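Local coordinates for protein YCGM (Escherichia coli, PDB 1NR9) that is of unknown function but belongs to the fumarylacetoacetate hydrolase (FAH) family and binds a magnesium ion, at residues H6-W9 against Q10-L14. Residues are numbered along the deposited sequence; the frame is centred on the assembly and turned at random.
Sequences HHNW and QGALL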
loop_
_atom_site.group_PDB
_atom_site.type_symbol
_atom_site.label_atom_id
_atom_site.label_comp_id
_atom_site.label_asym_id
_atom_site.label_seq_id
_atom_site.Cartn_x
_atom_site.Cartn_y
_atom_site.Cartn_z
ATOM N N HIS A 6 14.474 -10.014 2.777
ATOM C CA HIS A 6 14.531 -11.032 1.738
ATOM C C HIS A 6 15.688 -12.001 1.952
ATOM O O HIS A 6 16.788 -11.611 2.358
ATOM C CB HIS A 6 14.678 -10.406 0.344
ATOM C CG HIS A 6 13.558 -9.495 -0.051
ATOM N ND1 HIS A 6 12.232 -9.794 0.175
ATOM C CD2 HIS A 6 13.570 -8.310 -0.709
ATOM C CE1 HIS A 6 11.476 -8.833 -0.329
ATOM N NE2 HIS A 6 12.263 -7.923 -0.871
ATOM N N HIS A 7 15.436 -13.272 1.668
ATOM C CA HIS A 7 16.468 -14.287 1.792
ATOM C C HIS A 7 16.165 -15.442 0.846
ATOM O O HIS A 7 15.029 -15.609 0.406
ATOM C CB HIS A 7 16.563 -14.798 3.238
ATOM C CG HIS A 7 15.255 -15.247 3.813
ATOM N ND1 HIS A 7 14.387 -14.388 4.449
ATOM C CD2 HIS A 7 14.655 -16.461 3.826
ATOM C CE1 HIS A 7 13.309 -15.051 4.828
ATOM N NE2 HIS A 7 13.447 -16.312 4.461
ATOM N N ASN A 8 17.189 -16.222 0.515
ATOM C CA ASN A 8 17.003 -17.381 -0.348
ATOM C C ASN A 8 16.417 -18.498 0.515
ATOM O O ASN A 8 16.143 -18.306 1.698
ATOM C CB ASN A 8 18.333 -17.842 -0.934
ATOM C CG ASN A 8 19.324 -18.257 0.131
ATOM O OD1 ASN A 8 18.966 -18.904 1.121
ATOM N ND2 ASN A 8 20.583 -17.900 -0.070
ATOM N N TRP A 9 16.247 -19.675 -0.064
ATOM C CA TRP A 9 15.671 -20.773 0.682
ATOM C C TRP A 9 16.518 -21.140 1.907
ATOM O O TRP A 9 15.981 -21.328 3.000
ATOM C CB TRP A 9 15.486 -21.967 -0.243
ATOM C CG TRP A 9 14.533 -22.962 0.301
ATOM C CD1 TRP A 9 14.839 -24.152 0.889
ATOM C CD2 TRP A 9 13.104 -22.836 0.361
ATOM N NE1 TRP A 9 13.690 -24.779 1.315
ATOM C CE2 TRP A 9 12.609 -23.992 1.003
ATOM C CE3 TRP A 9 12.192 -21.857 -0.064
ATOM C CZ2 TRP A 9 11.242 -24.200 1.232
ATOM C CZ3 TRP A 9 10.829 -22.065 0.164
ATOM C CH2 TRP A 9 10.371 -23.228 0.805
ATOM N N GLN A 10 17.834 -21.236 1.720
ATOM C CA GLN A 10 18.770 -21.547 2.804
ATOM C C GLN A 10 18.575 -20.616 4.006
ATOM O O GLN A 10 18.741 -21.032 5.148
ATOM C CB GLN A 10 20.208 -21.382 2.319
ATOM C CG GLN A 10 20.999 -22.656 2.133
ATOM C CD GLN A 10 22.461 -22.364 1.808
ATOM O OE1 GLN A 10 23.176 -21.764 2.613
ATOM N NE2 GLN A 10 22.906 -22.777 0.621
ATOM N N GLY A 11 18.256 -19.350 3.746
ATOM C CA GLY A 11 18.053 -18.394 4.825
ATOM C C GLY A 11 18.989 -17.198 4.725
ATOM O O GLY A 11 18.845 -16.216 5.454
ATOM N N ALA A 12 19.954 -17.276 3.816
ATOM C CA ALA A 12 20.912 -16.196 3.623
ATOM C C ALA A 12 20.210 -14.977 3.026
ATOM O O ALA A 12 19.323 -15.122 2.194
ATOM C CB ALA A 12 22.025 -16.663 2.702
ATOM N N LEU A 13 20.613 -13.779 3.437
ATOM C CA LEU A 13 19.995 -12.543 2.948
ATOM C C LEU A 13 20.350 -12.172 1.514
ATOM O O LEU A 13 21.478 -12.357 1.073
ATOM C CB LEU A 13 20.380 -11.370 3.844
ATOM C CG LEU A 13 20.160 -11.516 5.348
ATOM C CD1 LEU A 13 20.648 -10.252 6.056
ATOM C CD2 LEU A 13 18.685 -11.756 5.627
ATOM N N LEU A 14 19.374 -11.625 0.797
ATOM C CA LEU A 14 19.570 -11.201 -0.580
ATOM C C LEU A 14 19.778 -9.689 -0.623
ATOM O O LEU A 14 19.323 -8.965 0.256
ATOM C CB LEU A 14 18.352 -11.584 -1.412
ATOM C CG LEU A 14 18.067 -13.087 -1.415
ATOM C CD1 LEU A 14 16.852 -13.369 -2.306
ATOM C CD2 LEU A 14 19.299 -13.840 -1.912
HETATM O O HOH W 1 17.568 -9.293 2.527
#
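N8 and A12 pair across a tight hairpin-like loop near the N-terminus, ahead of strand 21-24: a type I turn over N8-G11 with a G1-type bulge at G11. The N8 N to A12 O hydrogen bond, 2.9 Å, closes the loop and meets the acceptor nearly head-on. On the turn itself, G11 N gives N8 O only a weak bond. The N8 side chain adds two bonds to the turn. Its CG stands between backbone N and carbonyl carbon (chi1 61°), which turns the amide back over the backbone ahead. OD1 then takes two amide N-H groups from the same face of its plane: G11 N at 2.8 Å, tilted modestly out of the plane, and A12 N at 3.3 Å, well above it. The other branch, ND2, lies against the A12 methyl. G11, with positive phi (122°), swings the chain into the return arm.

Beyond the turn, a single antiparallel bridge joins H7 and L13, and L14 N bonds almost linearly to H6 O (3.0 Å). Both histidine rings find polar partners outside the loop: H6 NE2 binds G187 O and ND1 the Y4 hydroxyl, while H7 ND1 donates to Q5 O. H6 and L14 also touch L78 of strand 69-79, placing this end of the loop against the main sheet. L14 CG, anti to its own carbonyl carbon (chi1 -59°), carries the branched end along the H7 backbone, with CG 3.8 Å from H7 CA and CD1 against H7 C.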